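Local coordinates for protein alanine racemase (Enterococcus faecalis, PDB 3E6E) that belongs to the alanine racemase family, joining an N-terminal TIM-barrel domain to a C-terminal domain rich in beta strands, at residues L112-E122 / A151-F161. The protein carries 1 engineered substitution. Numbering follows the deposited sequence.
Sequences LEAALQQLTPE and AVRFVQSHKEF
K159 and H158 carry the shortest sound polar bond here, K159 NZ to H158 O at 2.7 Å, while their carbon atoms face the other segment: K159 CD lies near P121 O, and the H158 ring takes L116 CG over one face. The bent lysine chain brings NZ back to this carbonyl, 66° out of its plane. K159, just past helix 145-158, has positive phi and turns the chain; E160 points at segment 112-122, and the far end of the F161 ring comes round to it. The F161 ring lies among L112, A115, L116 and L119: L112 CD2 sits over one ring face, 4.2 Å from the F161 centroid, L116 CB lies 3.8 Å from F161 CZ, and A115 CB stands at the ring edge. L119 CD1 crosses to F161 CE1 at 3.6 Å. Further back, L112 CD2 meets V155 CG2 at 3.6 Å, and F154 CZ rests on E113 CA and CB. L116 CG is anti to its backbone N (chi1 -179°), which carries CD2 to H158 CB and the E160 carboxylate. E160 slides past L119, E160 CB to L119 CB 3.6 Å, and its carboxylate lies beside the P121 ring. The two helices run nearly parallel, 13° apart with axes 11.2 Å from each other, as neighbouring outer helices of the barrel; V155 and F161 also touch V129 of strand 129-132. No hydrogen bond joins the segments, and much of the contact is apolar packing. Buried E160 has OE1 3.1 Å from L119 O, another acceptor, a setting that could favour a protonated carboxyl group.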
loop_
_atom_site.group_PDB
_atom_site.type_symbol
_atom_site.label_atom_id
_atom_site.label_comp_id
_atom_site.label_asym_id
_atom_site.label_seq_id
_atom_site.Cartn_x
_atom_site.Cartn_y
_atom_site.Cartn_z
ATOM N N LEU A 112 -0.171 6.401 -33.162
ATOM C CA LEU A 112 -1.238 7.030 -33.935
ATOM C C LEU A 112 -1.574 6.316 -35.248
ATOM O O LEU A 112 -2.724 5.954 -35.490
ATOM C CB LEU A 112 -0.869 8.487 -34.231
ATOM C CG LEU A 112 -1.177 9.533 -33.166
ATOM C CD1 LEU A 112 -0.493 10.845 -33.515
ATOM C CD2 LEU A 112 -2.679 9.716 -33.072
ATOM N N GLU A 113 -0.567 6.122 -36.094
ATOM C CA GLU A 113 -0.786 5.463 -37.375
ATOM C C GLU A 113 -1.198 4.012 -37.178
ATOM O O GLU A 113 -1.750 3.378 -38.083
ATOM C CB GLU A 113 0.468 5.557 -38.249
ATOM C CG GLU A 113 1.686 4.834 -37.736
ATOM C CD GLU A 113 2.955 5.393 -38.347
ATOM O OE1 GLU A 113 4.029 4.763 -38.206
ATOM O OE2 GLU A 113 2.874 6.482 -38.965
ATOM N N ALA A 114 -0.945 3.495 -35.980
ATOM C CA ALA A 114 -1.307 2.123 -35.658
ATOM C C ALA A 114 -2.763 2.069 -35.201
ATOM O O ALA A 114 -3.512 1.185 -35.609
ATOM C CB ALA A 114 -0.393 1.580 -34.576
ATOM N N ALA A 115 -3.164 3.015 -34.356
ATOM C CA ALA A 115 -4.536 3.054 -33.860
ATOM C C ALA A 115 -5.488 3.276 -35.036
ATOM O O ALA A 115 -6.610 2.773 -35.058
ATOM C CB ALA A 115 -4.689 4.174 -32.831
ATOM N N LEU A 116 -5.013 4.033 -36.018
ATOM C CA LEU A 116 -5.787 4.343 -37.211
ATOM C C LEU A 116 -6.257 3.053 -37.878
ATOM O O LEU A 116 -7.388 2.959 -38.348
ATOM C CB LEU A 116 -4.924 5.179 -38.167
ATOM C CG LEU A 116 -5.477 5.669 -39.508
ATOM C CD1 LEU A 116 -5.525 4.513 -40.499
ATOM C CD2 LEU A 116 -6.855 6.276 -39.308
ATOM N N GLN A 117 -5.377 2.059 -37.914
ATOM C CA GLN A 117 -5.699 0.770 -38.504
ATOM C C GLN A 117 -7.041 0.287 -37.982
ATOM O O GLN A 117 -7.980 0.103 -38.748
ATOM C CB GLN A 117 -4.633 -0.261 -38.133
ATOM C CG GLN A 117 -3.256 0.017 -38.682
ATOM C CD GLN A 117 -3.005 -0.696 -39.988
ATOM O OE1 GLN A 117 -3.750 -0.527 -40.949
ATOM N NE2 GLN A 117 -1.947 -1.503 -40.032
ATOM N N GLN A 118 -7.127 0.091 -36.669
ATOM C CA GLN A 118 -8.348 -0.411 -36.051
ATOM C C GLN A 118 -9.499 0.573 -35.919
ATOM O O GLN A 118 -10.503 0.266 -35.276
ATOM C CB GLN A 118 -8.035 -1.027 -34.680
ATOM C CG GLN A 118 -7.155 -0.185 -33.767
ATOM C CD GLN A 118 -6.716 -0.939 -32.512
ATOM O OE1 GLN A 118 -7.537 -1.289 -31.658
ATOM N NE2 GLN A 118 -5.412 -1.192 -32.402
ATOM N N LEU A 119 -9.363 1.745 -36.532
ATOM C CA LEU A 119 -10.416 2.750 -36.484
ATOM C C LEU A 119 -11.204 2.761 -37.788
ATOM O O LEU A 119 -10.624 2.760 -38.879
ATOM C CB LEU A 119 -9.823 4.131 -36.231
ATOM C CG LEU A 119 -9.180 4.337 -34.864
ATOM C CD1 LEU A 119 -8.601 5.738 -34.795
ATOM C CD2 LEU A 119 -10.213 4.125 -33.763
ATOM N N THR A 120 -12.529 2.769 -37.665
ATOM C CA THR A 120 -13.418 2.774 -38.823
ATOM C C THR A 120 -13.621 4.188 -39.338
ATOM O O THR A 120 -14.053 5.065 -38.594
ATOM C CB THR A 120 -14.795 2.184 -38.477
ATOM O OG1 THR A 120 -14.658 0.786 -38.190
ATOM C CG2 THR A 120 -15.761 2.373 -39.641
ATOM N N PRO A 121 -13.334 4.414 -40.633
ATOM C CA PRO A 121 -13.463 5.710 -41.304
ATOM C C PRO A 121 -14.549 6.609 -40.731
ATOM O O PRO A 121 -14.265 7.725 -40.292
ATOM C CB PRO A 121 -13.740 5.317 -42.747
ATOM C CG PRO A 121 -12.873 4.118 -42.905
ATOM C CD PRO A 121 -13.126 3.339 -41.624
ATOM N N GLU A 122 -15.788 6.119 -40.729
ATOM C CA GLU A 122 -16.917 6.896 -40.222
ATOM C C GLU A 122 -17.589 6.220 -39.032
ATOM O O GLU A 122 -18.805 6.026 -39.024
ATOM C CB GLU A 122 -17.941 7.110 -41.339
ATOM C CG GLU A 122 -18.281 8.576 -41.642
ATOM C CD GLU A 122 -17.088 9.391 -42.140
ATOM O OE1 GLU A 122 -17.300 10.523 -42.633
ATOM O OE2 GLU A 122 -15.940 8.910 -42.036
ATOM N N ALA A 151 2.671 15.105 -35.869
ATOM C CA ALA A 151 1.633 14.368 -35.168
ATOM C C ALA A 151 0.293 15.064 -35.366
ATOM O O ALA A 151 -0.717 14.443 -35.702
ATOM C CB ALA A 151 1.968 14.293 -33.689
ATOM N N VAL A 152 0.295 16.371 -35.155
ATOM C CA VAL A 152 -0.910 17.155 -35.307
ATOM C C VAL A 152 -1.494 17.073 -36.726
ATOM O O VAL A 152 -2.632 16.635 -36.918
ATOM C CB VAL A 152 -0.631 18.623 -34.932
ATOM C CG1 VAL A 152 -1.864 19.474 -35.195
ATOM C CG2 VAL A 152 -0.238 18.712 -33.467
ATOM N N ARG A 153 -0.709 17.478 -37.719
ATOM C CA ARG A 153 -1.167 17.469 -39.105
ATOM C C ARG A 153 -1.695 16.099 -39.496
ATOM O O ARG A 153 -2.539 15.971 -40.381
ATOM C CB ARG A 153 -0.028 17.877 -40.042
ATOM C CG ARG A 153 -0.495 18.469 -41.360
ATOM C CD ARG A 153 0.663 19.126 -42.091
ATOM N NE ARG A 153 1.663 18.146 -42.501
ATOM C CZ ARG A 153 1.443 17.172 -43.382
ATOM N NH1 ARG A 153 0.252 17.036 -43.957
ATOM N NH2 ARG A 153 2.422 16.335 -43.698
ATOM N N PHE A 154 -1.204 15.071 -38.821
ATOM C CA PHE A 154 -1.640 13.723 -39.121
ATOM C C PHE A 154 -3.010 13.497 -38.519
ATOM O O PHE A 154 -3.932 13.076 -39.199
ATOM C CB PHE A 154 -0.635 12.713 -38.566
ATOM C CG PHE A 154 -0.972 11.290 -38.884
ATOM C CD1 PHE A 154 -1.931 10.606 -38.147
ATOM C CD2 PHE A 154 -0.339 10.631 -39.932
ATOM C CE1 PHE A 154 -2.254 9.278 -38.450
ATOM C CE2 PHE A 154 -0.654 9.305 -40.247
ATOM C CZ PHE A 154 -1.609 8.628 -39.508
ATOM N N VAL A 155 -3.139 13.791 -37.234
ATOM C CA VAL A 155 -4.397 13.606 -36.539
ATOM C C VAL A 155 -5.537 14.396 -37.161
ATOM O O VAL A 155 -6.634 13.869 -37.333
ATOM C CB VAL A 155 -4.249 13.989 -35.069
ATOM C CG1 VAL A 155 -5.611 14.094 -34.415
ATOM C CG2 VAL A 155 -3.400 12.947 -34.368
ATOM N N GLN A 156 -5.280 15.659 -37.490
ATOM C CA GLN A 156 -6.300 16.503 -38.110
ATOM C C GLN A 156 -6.692 15.914 -39.455
ATOM O O GLN A 156 -7.736 16.244 -40.018
ATOM C CB GLN A 156 -5.771 17.911 -38.359
ATOM C CG GLN A 156 -5.452 18.709 -37.132
ATOM C CD GLN A 156 -4.983 20.099 -37.496
ATOM O OE1 GLN A 156 -3.999 20.256 -38.225
ATOM N NE2 GLN A 156 -5.686 21.118 -37.001
ATOM N N SER A 157 -5.836 15.040 -39.964
ATOM C CA SER A 157 -6.066 14.421 -41.251
ATOM C C SER A 157 -7.120 13.335 -41.299
ATOM O O SER A 157 -8.085 13.460 -42.037
ATOM C CB SER A 157 -4.756 13.845 -41.817
ATOM O OG SER A 157 -3.825 14.862 -42.139
ATOM N N HIS A 158 -6.930 12.279 -40.514
ATOM C CA HIS A 158 -7.499 10.975 -40.835
ATOM C C HIS A 158 -8.952 10.880 -40.383
ATOM O O HIS A 158 -9.761 10.189 -41.003
ATOM C CB HIS A 158 -6.673 9.858 -40.191
ATOM C CG HIS A 158 -5.447 9.490 -40.967
ATOM N ND1 HIS A 158 -5.496 8.756 -42.133
ATOM C CD2 HIS A 158 -4.138 9.755 -40.743
ATOM C CE1 HIS A 158 -4.269 8.585 -42.594
ATOM N NE2 HIS A 158 -3.427 9.180 -41.768
ATOM N N LYS A 159 -9.277 11.579 -39.301
ATOM C CA LYS A 159 -10.641 12.034 -39.063
ATOM C C LYS A 159 -11.516 10.933 -38.475
ATOM O O LYS A 159 -12.705 11.137 -38.227
ATOM C CB LYS A 159 -11.327 12.382 -40.387
ATOM C CG LYS A 159 -12.662 11.685 -40.596
ATOM C CD LYS A 159 -12.493 10.391 -41.376
ATOM C CE LYS A 159 -12.211 10.665 -42.845
ATOM N NZ LYS A 159 -10.997 11.507 -43.030
ATOM N N GLU A 160 -10.921 9.766 -38.252
ATOM C CA GLU A 160 -11.250 8.839 -37.176
ATOM C C GLU A 160 -10.774 9.370 -35.827
ATOM O O GLU A 160 -11.216 8.906 -34.776
ATOM C CB GLU A 160 -10.636 7.464 -37.446
ATOM C CG GLU A 160 -11.287 6.709 -38.593
ATOM C CD GLU A 160 -10.370 6.569 -39.793
ATOM O OE1 GLU A 160 -10.365 5.486 -40.415
ATOM O OE2 GLU A 160 -9.654 7.543 -40.113
ATOM N N PHE A 161 -9.871 10.344 -35.865
ATOM C CA PHE A 161 -9.373 10.971 -34.652
ATOM C C PHE A 161 -10.170 12.256 -34.438
ATOM O O PHE A 161 -11.084 12.563 -35.199
ATOM C CB PHE A 161 -7.891 11.336 -34.812
ATOM C CG PHE A 161 -6.991 10.161 -35.084
ATOM C CD1 PHE A 161 -6.755 9.202 -34.102
ATOM C CD2 PHE A 161 -6.366 10.021 -36.314
ATOM C CE1 PHE A 161 -5.911 8.127 -34.343
ATOM C CE2 PHE A 161 -5.519 8.946 -36.564
ATOM C CZ PHE A 161 -5.291 7.997 -35.577
#